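Local coordinates for ribosomal protein L11 methyltransferase (PDB 3GRZ), which probably trimethylates lysine in ribosomal protein L11 with S-adenosyl-L-methionine, through the C-terminal methyltransferase part held by this chain, at residues Val64-Thr69 with Ile73-Ala78; Ile133-Leu138 with Tyr162-Lys167; Gln170-Asn175 with Leu191-Lys196; Ser117-Val122 with Asp146-Glu151. One frame throughout, in Å; residues are numbered along the deposited sequence.

Contact 1 (Val64-Thr69 with Ile73-Ala78)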
loop_
_atom_site.group_PDB
_atom_site.type_symbol
_atom_site.label_atom_id
_atom_site.label_comp_id
_atom_site.label_asym_id
_atom_site.label_seq_id
_atom_site.Cartn_x
_atom_site.Cartn_y
_atom_site.Cartn_z
ATOM N N VAL B 64 -5.937 4.626 17.259
ATOM C CA VAL B 64 -6.178 5.418 16.050
ATOM C C VAL B 64 -7.144 6.560 16.325
ATOM O O VAL B 64 -8.144 6.364 17.020
ATOM C CB VAL B 64 -6.760 4.535 14.889
ATOM C CG1 VAL B 64 -7.066 5.365 13.639
ATOM C CG2 VAL B 64 -5.837 3.362 14.545
ATOM N N ALA B 65 -6.825 7.746 15.795
ATOM C CA ALA B 65 -7.804 8.818 15.608
ATOM C C ALA B 65 -7.971 9.048 14.117
ATOM O O ALA B 65 -6.987 9.272 13.415
ATOM C CB ALA B 65 -7.374 10.119 16.292
ATOM N N ASP B 66 -9.215 8.973 13.647
ATOM C CA ASP B 66 -9.570 9.282 12.269
ATOM C C ASP B 66 -10.267 10.630 12.267
ATOM O O ASP B 66 -11.410 10.755 12.717
ATOM C CB ASP B 66 -10.479 8.187 11.692
ATOM C CG ASP B 66 -10.944 8.482 10.254
ATOM O OD1 ASP B 66 -10.308 9.309 9.551
ATOM O OD2 ASP B 66 -11.959 7.877 9.824
ATOM N N VAL B 67 -9.574 11.637 11.757
ATOM C CA VAL B 67 -10.022 13.022 11.846
ATOM C C VAL B 67 -10.741 13.402 10.562
ATOM O O VAL B 67 -10.213 13.174 9.479
ATOM C CB VAL B 67 -8.817 13.975 12.095
ATOM C CG1 VAL B 67 -9.268 15.427 12.167
ATOM C CG2 VAL B 67 -8.094 13.595 13.378
ATOM N N GLY B 68 -11.939 13.980 10.680
ATOM C CA GLY B 68 -12.752 14.307 9.499
ATOM C C GLY B 68 -13.331 13.053 8.878
ATOM O O GLY B 68 -13.305 12.881 7.662
ATOM N N THR B 69 -13.861 12.179 9.727
ATOM C CA THR B 69 -14.189 10.800 9.347
ATOM C C THR B 69 -15.200 10.646 8.188
ATOM O O THR B 69 -15.175 9.633 7.472
ATOM C CB THR B 69 -14.607 9.969 10.604
ATOM O OG1 THR B 69 -14.545 8.571 10.316
ATOM C CG2 THR B 69 -16.026 10.315 11.063
ATOM N N ILE B 73 -15.389 5.491 6.693
ATOM C CA ILE B 73 -14.693 4.426 5.944
ATOM C C ILE B 73 -13.311 4.055 6.544
ATOM O O ILE B 73 -13.040 2.877 6.799
ATOM C CB ILE B 73 -14.605 4.749 4.396
ATOM C CG1 ILE B 73 -13.837 3.676 3.619
ATOM C CG2 ILE B 73 -13.985 6.127 4.111
ATOM C CD1 ILE B 73 -14.509 2.342 3.582
ATOM N N LEU B 74 -12.474 5.066 6.798
ATOM C CA LEU B 74 -11.128 4.817 7.308
ATOM C C LEU B 74 -11.127 4.319 8.756
ATOM O O LEU B 74 -10.329 3.447 9.106
ATOM C CB LEU B 74 -10.235 6.041 7.142
ATOM C CG LEU B 74 -10.031 6.614 5.730
ATOM C CD1 LEU B 74 -9.117 7.828 5.781
ATOM C CD2 LEU B 74 -9.497 5.569 4.745
ATOM N N ALA B 75 -12.038 4.838 9.584
ATOM C CA ALA B 75 -12.194 4.337 10.962
ATOM C C ALA B 75 -12.590 2.863 10.941
ATOM O O ALA B 75 -12.040 2.055 11.688
ATOM C CB ALA B 75 -13.230 5.167 11.735
ATOM N N ILE B 76 -13.520 2.516 10.058
ATOM C CA ILE B 76 -13.980 1.129 9.914
ATOM C C ILE B 76 -12.853 0.198 9.424
ATOM O O ILE B 76 -12.659 -0.887 9.952
ATOM C CB ILE B 76 -15.209 1.055 8.967
ATOM C CG1 ILE B 76 -16.425 1.703 9.649
ATOM C CG2 ILE B 76 -15.537 -0.402 8.550
ATOM C CD1 ILE B 76 -17.512 2.158 8.653
ATOM N N ALA B 77 -12.127 0.638 8.410
ATOM C CA ALA B 77 -11.012 -0.123 7.877
ATOM C C ALA B 77 -9.909 -0.322 8.909
ATOM O O ALA B 77 -9.369 -1.414 9.027
ATOM C CB ALA B 77 -10.467 0.573 6.679
ATOM N N ALA B 78 -9.598 0.729 9.665
ATOM C CA ALA B 78 -8.615 0.626 10.738
ATOM C C ALA B 78 -9.038 -0.415 11.766
ATOM O O ALA B 78 -8.211 -1.221 12.198
ATOM C CB ALA B 78 -8.391 1.991 11.404
HETATM O O HOH W 1 -13.080 8.009 7.211
#

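Contact 2 (Ile133-Leu138 with Tyr162-Lys167)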
loop_
_atom_site.group_PDB
_atom_site.type_symbol
_atom_site.label_atom_id
_atom_site.label_comp_id
_atom_site.label_asym_id
_atom_site.label_seq_id
_atom_site.Cartn_x
_atom_site.Cartn_y
_atom_site.Cartn_z
ATOM N N ILE B 133 -8.628 14.823 4.421
ATOM C CA ILE B 133 -9.349 16.083 4.355
ATOM C C ILE B 133 -8.511 17.055 3.514
ATOM O O ILE B 133 -7.318 16.818 3.264
ATOM C CB ILE B 133 -9.664 16.662 5.779
ATOM C CG1 ILE B 133 -8.393 16.791 6.615
ATOM C CG2 ILE B 133 -10.699 15.793 6.536
ATOM C CD1 ILE B 133 -8.618 17.104 8.110
ATOM N N LEU B 134 -9.139 18.131 3.067
ATOM C CA LEU B 134 -8.495 19.089 2.176
ATOM C C LEU B 134 -7.358 19.826 2.869
ATOM O O LEU B 134 -7.367 19.983 4.093
ATOM C CB LEU B 134 -9.524 20.044 1.580
ATOM C CG LEU B 134 -10.664 19.355 0.810
ATOM C CD1 LEU B 134 -11.689 20.367 0.360
ATOM C CD2 LEU B 134 -10.172 18.509 -0.372
ATOM N N ALA B 135 -6.382 20.244 2.068
ATOM C CA ALA B 135 -5.087 20.708 2.553
ATOM C C ALA B 135 -5.132 21.931 3.466
ATOM O O ALA B 135 -4.334 22.024 4.389
ATOM C CB ALA B 135 -4.151 20.949 1.389
ATOM N N GLU B 136 -6.058 22.858 3.226
ATOM C CA GLU B 136 -6.182 24.028 4.112
ATOM C C GLU B 136 -6.641 23.673 5.525
ATOM O O GLU B 136 -6.234 24.325 6.483
ATOM C CB GLU B 136 -7.027 25.157 3.514
ATOM C CG GLU B 136 -8.383 24.778 2.956
ATOM C CD GLU B 136 -8.314 24.442 1.480
ATOM O OE1 GLU B 136 -8.250 25.374 0.629
ATOM O OE2 GLU B 136 -8.308 23.231 1.190
ATOM N N ILE B 137 -7.455 22.624 5.649
ATOM C CA ILE B 137 -7.862 22.102 6.955
ATOM C C ILE B 137 -6.703 21.311 7.570
ATOM O O ILE B 137 -6.455 21.404 8.777
ATOM C CB ILE B 137 -9.142 21.226 6.860
ATOM C CG1 ILE B 137 -10.229 21.954 6.057
ATOM C CG2 ILE B 137 -9.671 20.872 8.257
ATOM C CD1 ILE B 137 -11.315 21.041 5.521
ATOM N N LEU B 138 -5.980 20.552 6.738
ATOM C CA LEU B 138 -4.760 19.859 7.195
ATOM C C LEU B 138 -3.733 20.814 7.811
ATOM O O LEU B 138 -3.117 20.482 8.827
ATOM C CB LEU B 138 -4.106 19.047 6.077
ATOM C CG LEU B 138 -4.819 17.774 5.636
ATOM C CD1 LEU B 138 -4.109 17.204 4.413
ATOM C CD2 LEU B 138 -4.870 16.749 6.749
ATOM N N TYR B 162 -1.827 18.215 -5.460
ATOM C CA TYR B 162 -0.368 18.325 -5.664
ATOM C C TYR B 162 0.195 19.757 -5.599
ATOM O O TYR B 162 1.340 19.961 -5.178
ATOM C CB TYR B 162 0.083 17.615 -6.958
ATOM C CG TYR B 162 -0.192 18.380 -8.237
ATOM C CD1 TYR B 162 0.836 19.050 -8.919
ATOM C CD2 TYR B 162 -1.477 18.437 -8.767
ATOM C CE1 TYR B 162 0.576 19.753 -10.103
ATOM C CE2 TYR B 162 -1.748 19.133 -9.929
ATOM C CZ TYR B 162 -0.727 19.788 -10.597
ATOM O OH TYR B 162 -1.036 20.467 -11.759
ATOM N N LEU B 163 -0.623 20.735 -5.983
ATOM C CA LEU B 163 -0.256 22.152 -5.894
ATOM C C LEU B 163 -0.160 22.645 -4.452
ATOM O O LEU B 163 0.547 23.612 -4.171
ATOM C CB LEU B 163 -1.245 23.015 -6.682
ATOM C CG LEU B 163 -1.311 22.792 -8.200
ATOM C CD1 LEU B 163 -2.529 23.494 -8.810
ATOM C CD2 LEU B 163 -0.027 23.231 -8.900
ATOM N N GLN B 164 -0.864 21.967 -3.544
ATOM C CA GLN B 164 -0.864 22.311 -2.126
ATOM C C GLN B 164 0.283 21.664 -1.351
ATOM O O GLN B 164 0.526 22.008 -0.192
ATOM C CB GLN B 164 -2.187 21.894 -1.492
ATOM C CG GLN B 164 -3.423 22.478 -2.157
ATOM C CD GLN B 164 -4.005 23.665 -1.398
ATOM O OE1 GLN B 164 -3.273 24.498 -0.838
ATOM N NE2 GLN B 164 -5.338 23.743 -1.371
ATOM N N LEU B 165 0.979 20.723 -1.979
ATOM C CA LEU B 165 2.047 19.974 -1.298
ATOM C C LEU B 165 3.217 20.790 -0.679
ATOM O O LEU B 165 3.576 20.529 0.469
ATOM C CB LEU B 165 2.533 18.783 -2.159
ATOM C CG LEU B 165 3.577 17.812 -1.586
ATOM C CD1 LEU B 165 3.131 17.156 -0.262
ATOM C CD2 LEU B 165 3.944 16.769 -2.627
ATOM N N PRO B 166 3.799 21.777 -1.411
ATOM C CA PRO B 166 4.801 22.662 -0.776
ATOM C C PRO B 166 4.392 23.276 0.576
ATOM O O PRO B 166 5.184 23.222 1.519
ATOM C CB PRO B 166 5.009 23.756 -1.830
ATOM C CG PRO B 166 4.793 23.051 -3.122
ATOM C CD PRO B 166 3.643 22.102 -2.846
ATOM N N LYS B 167 3.168 23.812 0.659
ATOM C CA LYS B 167 2.648 24.395 1.900
ATOM C C LYS B 167 2.530 23.354 3.011
ATOM O O LYS B 167 2.861 23.641 4.162
ATOM C CB LYS B 167 1.295 25.078 1.664
ATOM C CG LYS B 167 1.387 26.417 0.935
ATOM C CD LYS B 167 0.015 26.896 0.475
ATOM C CE LYS B 167 -0.620 27.870 1.463
ATOM N NZ LYS B 167 -0.132 29.263 1.256
#

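Contact 3 (Gln170-Asn175 with Leu191-Lys196)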
loop_
_atom_site.group_PDB
_atom_site.type_symbol
_atom_site.label_atom_id
_atom_site.label_comp_id
_atom_site.label_asym_id
_atom_site.label_seq_id
_atom_site.Cartn_x
_atom_site.Cartn_y
_atom_site.Cartn_z
ATOM N N GLN B 170 6.166 22.325 4.101
ATOM C CA GLN B 170 6.787 23.386 4.894
ATOM C C GLN B 170 6.239 23.388 6.317
ATOM O O GLN B 170 7.010 23.419 7.273
ATOM C CB GLN B 170 6.573 24.741 4.220
ATOM C CG GLN B 170 7.543 25.831 4.649
ATOM C CD GLN B 170 7.076 27.219 4.226
ATOM O OE1 GLN B 170 6.732 27.451 3.062
ATOM N NE2 GLN B 170 7.057 28.150 5.176
ATOM N N ALA B 171 4.913 23.309 6.447
ATOM C CA ALA B 171 4.249 23.205 7.759
ATOM C C ALA B 171 4.634 21.963 8.570
ATOM O O ALA B 171 4.772 22.048 9.793
ATOM C CB ALA B 171 2.752 23.297 7.605
ATOM N N LEU B 172 4.824 20.825 7.895
ATOM C CA LEU B 172 5.315 19.610 8.558
ATOM C C LEU B 172 6.747 19.799 9.100
ATOM O O LEU B 172 7.029 19.467 10.253
ATOM C CB LEU B 172 5.229 18.396 7.613
ATOM C CG LEU B 172 3.831 17.809 7.340
ATOM C CD1 LEU B 172 3.839 16.884 6.112
ATOM C CD2 LEU B 172 3.268 17.087 8.561
ATOM N N ALA B 173 7.628 20.341 8.259
ATOM C CA ALA B 173 9.024 20.629 8.633
ATOM C C ALA B 173 9.093 21.562 9.841
ATOM O O ALA B 173 9.808 21.283 10.807
ATOM C CB ALA B 173 9.782 21.231 7.445
ATOM N N GLU B 174 8.306 22.639 9.784
ATOM C CA GLU B 174 8.199 23.634 10.855
ATOM C C GLU B 174 7.720 23.049 12.171
ATOM O O GLU B 174 8.064 23.565 13.234
ATOM C CB GLU B 174 7.256 24.768 10.445
ATOM C CG GLU B 174 7.879 25.778 9.488
ATOM C CD GLU B 174 6.855 26.627 8.749
ATOM O OE1 GLU B 174 5.645 26.522 9.057
ATOM O OE2 GLU B 174 7.266 27.404 7.852
ATOM N N ASN B 175 6.926 21.979 12.098
ATOM C CA ASN B 175 6.426 21.311 13.299
ATOM C C ASN B 175 7.189 20.045 13.654
ATOM O O ASN B 175 6.722 19.242 14.476
ATOM C CB ASN B 175 4.923 21.041 13.186
ATOM C CG ASN B 175 4.103 22.293 13.336
ATOM O OD1 ASN B 175 3.656 22.619 14.431
ATOM N ND2 ASN B 175 3.915 23.017 12.238
ATOM N N LEU B 191 0.381 11.011 2.256
ATOM C CA LEU B 191 1.655 11.015 2.985
ATOM C C LEU B 191 1.638 10.142 4.224
ATOM O O LEU B 191 0.683 10.194 5.005
ATOM C CB LEU B 191 2.023 12.438 3.431
ATOM C CG LEU B 191 2.040 13.577 2.415
ATOM C CD1 LEU B 191 2.192 14.902 3.170
ATOM C CD2 LEU B 191 3.173 13.389 1.410
ATOM N N ALA B 192 2.703 9.361 4.403
ATOM C CA ALA B 192 2.992 8.701 5.673
ATOM C C ALA B 192 4.037 9.551 6.396
ATOM O O ALA B 192 5.083 9.877 5.824
ATOM C CB ALA B 192 3.499 7.285 5.457
ATOM N N ILE B 193 3.733 9.898 7.642
ATOM C CA ILE B 193 4.426 10.931 8.398
ATOM C C ILE B 193 4.832 10.396 9.778
ATOM O O ILE B 193 4.087 9.647 10.408
ATOM C CB ILE B 193 3.517 12.194 8.549
ATOM C CG1 ILE B 193 3.287 12.870 7.191
ATOM C CG2 ILE B 193 4.087 13.221 9.544
ATOM C CD1 ILE B 193 1.970 13.652 7.120
ATOM N N SER B 194 6.023 10.768 10.240
ATOM C CA SER B 194 6.425 10.529 11.632
ATOM C C SER B 194 7.209 11.732 12.159
ATOM O O SER B 194 7.456 12.677 11.408
ATOM C CB SER B 194 7.240 9.235 11.754
ATOM O OG SER B 194 8.373 9.248 10.896
ATOM N N ARG B 195 7.559 11.723 13.447
ATOM C CA ARG B 195 8.397 12.783 14.027
ATOM C C ARG B 195 9.791 12.759 13.411
ATOM O O ARG B 195 10.332 11.680 13.141
ATOM C CB ARG B 195 8.518 12.628 15.546
ATOM C CG ARG B 195 7.213 12.740 16.312
ATOM C CD ARG B 195 7.492 12.960 17.789
ATOM N NE ARG B 195 6.351 12.612 18.630
ATOM C CZ ARG B 195 5.469 13.492 19.096
ATOM N NH1 ARG B 195 5.588 14.781 18.795
ATOM N NH2 ARG B 195 4.466 13.085 19.864
ATOM N N LYS B 196 10.366 13.944 13.196
ATOM C CA LYS B 196 11.712 14.048 12.637
ATOM C C LYS B 196 12.712 13.240 13.450
ATOM O O LYS B 196 12.824 13.403 14.667
ATOM C CB LYS B 196 12.166 15.503 12.494
ATOM C CG LYS B 196 12.076 16.021 11.074
ATOM C CD LYS B 196 13.290 16.862 10.726
ATOM C CE LYS B 196 13.447 17.017 9.223
ATOM N NZ LYS B 196 14.824 17.459 8.867
#

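Contact 4 (Ser117-Val122 with Asp146-Glu151)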
loop_
_atom_site.group_PDB
_atom_site.type_symbol
_atom_site.label_atom_id
_atom_site.label_comp_id
_atom_site.label_asym_id
_atom_site.label_seq_id
_atom_site.Cartn_x
_atom_site.Cartn_y
_atom_site.Cartn_z
ATOM N N SER B 117 -14.278 19.723 15.994
ATOM C CA SER B 117 -13.441 20.223 14.925
ATOM C C SER B 117 -11.981 19.835 15.155
ATOM O O SER B 117 -11.375 20.229 16.154
ATOM C CB SER B 117 -13.585 21.742 14.810
ATOM O OG SER B 117 -12.866 22.224 13.696
ATOM N N LEU B 118 -11.438 19.058 14.216
ATOM C CA LEU B 118 -10.063 18.549 14.260
ATOM C C LEU B 118 -9.819 17.747 15.524
ATOM O O LEU B 118 -10.478 16.733 15.734
ATOM C CB LEU B 118 -9.036 19.668 14.047
ATOM C CG LEU B 118 -9.187 20.332 12.671
ATOM C CD1 LEU B 118 -8.266 21.516 12.551
ATOM C CD2 LEU B 118 -8.934 19.324 11.554
ATOM N N LEU B 119 -8.893 18.194 16.368
ATOM C CA LEU B 119 -8.643 17.507 17.630
ATOM C C LEU B 119 -8.882 18.397 18.849
ATOM O O LEU B 119 -8.319 18.134 19.921
ATOM C CB LEU B 119 -7.229 16.902 17.663
ATOM C CG LEU B 119 -6.952 15.733 16.707
ATOM C CD1 LEU B 119 -5.458 15.497 16.571
ATOM C CD2 LEU B 119 -7.679 14.456 17.122
ATOM N N ALA B 120 -9.738 19.406 18.675
ATOM C CA ALA B 120 -10.201 20.241 19.779
ATOM C C ALA B 120 -10.948 19.376 20.779
ATOM O O ALA B 120 -11.839 18.599 20.413
ATOM C CB ALA B 120 -11.097 21.372 19.273
ATOM N N ASP B 121 -10.532 19.467 22.037
ATOM C CA ASP B 121 -11.223 18.785 23.118
ATOM C C ASP B 121 -11.068 17.264 23.060
ATOM O O ASP B 121 -11.830 16.531 23.707
ATOM C CB ASP B 121 -12.701 19.192 23.135
ATOM C CG ASP B 121 -12.895 20.659 23.485
ATOM O OD1 ASP B 121 -12.601 21.044 24.638
ATOM O OD2 ASP B 121 -13.338 21.428 22.603
ATOM N N VAL B 122 -10.082 16.789 22.295
ATOM C CA VAL B 122 -9.755 15.371 22.312
ATOM C C VAL B 122 -8.620 15.190 23.308
ATOM O O VAL B 122 -7.521 15.718 23.116
ATOM C CB VAL B 122 -9.357 14.843 20.919
ATOM C CG1 VAL B 122 -8.921 13.394 21.023
ATOM C CG2 VAL B 122 -10.524 14.968 19.954
ATOM N N ASP B 146 1.316 17.049 17.426
ATOM C CA ASP B 146 2.292 16.767 18.492
ATOM C C ASP B 146 1.690 16.378 19.845
ATOM O O ASP B 146 2.047 15.336 20.417
ATOM C CB ASP B 146 3.241 17.959 18.674
ATOM C CG ASP B 146 4.208 17.761 19.825
ATOM O OD1 ASP B 146 5.018 16.811 19.766
ATOM O OD2 ASP B 146 4.151 18.556 20.788
ATOM N N SER B 147 0.773 17.201 20.349
ATOM C CA SER B 147 0.129 16.951 21.655
ATOM C C SER B 147 -0.869 15.775 21.684
ATOM O O SER B 147 -1.338 15.392 22.757
ATOM C CB SER B 147 -0.556 18.222 22.168
ATOM O OG SER B 147 -1.534 18.689 21.245
ATOM N N HIS B 148 -1.191 15.210 20.517
ATOM C CA HIS B 148 -2.114 14.073 20.443
ATOM C C HIS B 148 -1.449 12.822 19.887
ATOM O O HIS B 148 -2.126 11.883 19.486
ATOM C CB HIS B 148 -3.342 14.422 19.597
ATOM C CG HIS B 148 -4.175 15.523 20.170
ATOM N ND1 HIS B 148 -3.961 16.853 19.871
ATOM C CD2 HIS B 148 -5.225 15.493 21.025
ATOM C CE1 HIS B 148 -4.849 17.593 20.515
ATOM N NE2 HIS B 148 -5.626 16.791 21.224
ATOM N N LEU B 149 -0.120 12.806 19.876
ATOM C CA LEU B 149 0.614 11.701 19.291
ATOM C C LEU B 149 1.542 11.089 20.318
ATOM O O LEU B 149 2.355 11.798 20.914
ATOM C CB LEU B 149 1.391 12.211 18.069
ATOM C CG LEU B 149 1.745 11.338 16.868
ATOM C CD1 LEU B 149 0.550 10.556 16.270
ATOM C CD2 LEU B 149 2.399 12.225 15.822
ATOM N N ASN B 150 1.416 9.777 20.529
ATOM C CA ASN B 150 2.351 9.015 21.369
ATOM C C ASN B 150 3.786 9.107 20.827
ATOM O O ASN B 150 4.002 9.572 19.697
ATOM C CB ASN B 150 1.931 7.539 21.465
ATOM C CG ASN B 150 0.687 7.320 22.324
ATOM O OD1 ASN B 150 0.419 8.064 23.253
ATOM N ND2 ASN B 150 -0.051 6.258 22.034
ATOM N N GLU B 151 4.774 8.695 21.620
ATOM C CA GLU B 151 6.122 8.576 21.066
ATOM C C GLU B 151 6.127 7.400 20.095
ATOM O O GLU B 151 5.440 6.392 20.321
ATOM C CB GLU B 151 7.218 8.481 22.144
ATOM C CG GLU B 151 7.306 7.175 22.929
ATOM C CD GLU B 151 8.695 6.952 23.527
ATOM O OE1 GLU B 151 9.684 6.909 22.757
ATOM O OE2 GLU B 151 8.794 6.816 24.766
#

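Contact 1 (Val64-Thr69 with Ile73-Ala78)
D66 at the end of strand 63-67 reaches the first turn of helix 73-80. Its CG lies anti to the backbone N (chi1 177°), and this swings the carboxylate across to the helix. D66 OD2 comes within 3.0 Å of A75 N and 3.6 Å of A75 CB. D66 OD2 also lies 3.7 Å from L74 CB, and the D66 and L74 side chains run roughly perpendicular. T69 OG1 donates to D66 OD2 over 2.7 Å, from above the carboxylate plane (53° out of it). The same hydroxyl oxygen rests against A75 CB. A water donates to D66 OD2 and T69 O and accepts from L74 N, tying strand, turn and helix start together. This is the strand-turn-helix of a Rossmann-like methyltransferase, and G68 is predicted to bind S-adenosyl-L-methionine. The turn carries a GxGxxA-like pattern that ends at A75. The nearby N-terminal end of the helix would probably favour negative charge on D66. An alanine here would be likely to leave the T69 hydroxyl and the water without their shared acceptor. Strand and helix run nearly antiparallel (163°), and toward the strand's start V64 CG1 meets A78 CB at 4.3 Å. A75 also packs on V86 and A88 of strand 85-90.

Contact 2 (Ile133-Leu138 with Tyr162-Lys167)
A135 and Q164 make the apolar part of this contact. A135 CB points at the other segment and meets Q164 CB at 3.6 Å. A135 CB also lies 3.9 Å from Q164 CD, so it is packed along the inner part of the glutamine chain. Q164 CG stands anti to its own carbonyl carbon (chi1 -56°), and the chain then bends at chi2. That bend carries the amide past the A135 methyl toward E136. The polar part is looser. Q164 NE2 stays 3.9 Å from E136 OE1 and 4.0 Å from E136 OE2, too far for a hydrogen bond and at most a weak electrostatic approach. The carboxylate and amide planes are nearly perpendicular, 88° apart. An alanine in place of Q164 would probably keep the CB contact but strip the CG and amide cover from the A135 methyl and leave E136 without its nearby amide. Within 133-138, L134 takes the N-cap position, and its O accepts from L138 N. The contact joins the start of helix 135-145 to the residues leading into helix 165-174; strand 153-161 lies between them in sequence. A135 also packs on I168 of helix 165-174, while L138 touches F157 and I160 of strand 153-161.

Contact 3 (Gln170-Asn175 with Leu191-Lys196)
L172 on helix 165-174 faces I193 on strand 188-195, with their CA atoms 8.7 Å apart, the spacing of a helix layered on a sheet. The sheet has the strand order 3-2-1-4-5-7-6 of class I S-adenosyl-L-methionine-dependent methyltransferases. Strand 188-195 is the antiparallel strand inserted between 153-161 and 177-185. The contact is wholly apolar and buried. L172 carries it with both methyls. L172 CD1 lies 3.9 Å from I193 CD1 and also 3.9 Å from L191 CD1, so it is shared between two strand residues. L172 CD2 meets I193 CD1 at 3.9 Å and lies 4.1 Å from I193 CG2. L172 and I193 reach toward each other tip to tip, whereas L172 and L191 cross at a slant. The I193 torsion explains its double use: with CG1 anti to the carbonyl carbon (chi1 -67°), I193 CD1 faces both L172 methyls. L191 and I193 alternate with A192, which lies on the other face of the strand and packs on L181. F177 of strand 177-185 touches both L172 and I193, and I142 of helix 135-145 packs against L172. The helix ends just beyond the contact. There N175 ND2 donates to A171 O over 2.8 Å, nearly straight at 172°, with A171 O close to the plane of the N175 amide.

Contact 4 (Ser117-Val122 with Asp146-Glu151)
L119 and H148 both point their CB atoms across the contact, and with CG anti to the carbonyl carbon (H148 chi1 -63°) the H148 ring lies under L119 CB. The two side chains lie alongside, running opposite ways. L119 CB sits over the centre of one H148 ring face, 3.8 Å from the centroid and 11° off the normal, a CH-pi contact. Further out, L119 CD1 lies 3.8 Å from H148 CG and reaches back to H148 CB. V122 meets the ring at its edge. H148 NE2 donates to V122 O over 2.9 Å, but the bond is bent (124°) and weak. V122 CB is 4.2 Å from H148 CD2. The other nitrogen, ND1, bonds to Q144 O at the end of helix 135-145, and this probably fixes the rotation of the ring. The side chain of Q144 accepts from L119 N, so this one residue grips both segments. L119 also packs on V67, I129 and L141. The loop 117-122 is built of two overlapping beta turns, type II' from S117 to A120 and type II from L119 to V122. It links strands 112-115 and 126-132 of the Rossmann-like sheet.

How the contacts relate
Contact 1 lies nearest the predicted S-adenosyl-L-methionine site: it holds G68, and the L74 and I73 side chains are about 4 Å from those of N132 and T47. Contact 2 meets it through I133 CG2, 3.9 Å from G68 CA. Contact 4 packs on strand 63-67, with V67 CG1 3.8 Å from L118 CA. L118 CD2 also touches I137 CG2 at 3.7 Å, linking contacts 4 and 2. Contacts 2 and 3 share helix 165-174 and touch through L165 and L191. Contacts 3 and 4 meet in a salt bridge between R195 and D146, whose modelled length is doubtful. Contact 3 is more remote from the site than contact 1, with L191 about 11 Å from N132 between side chains.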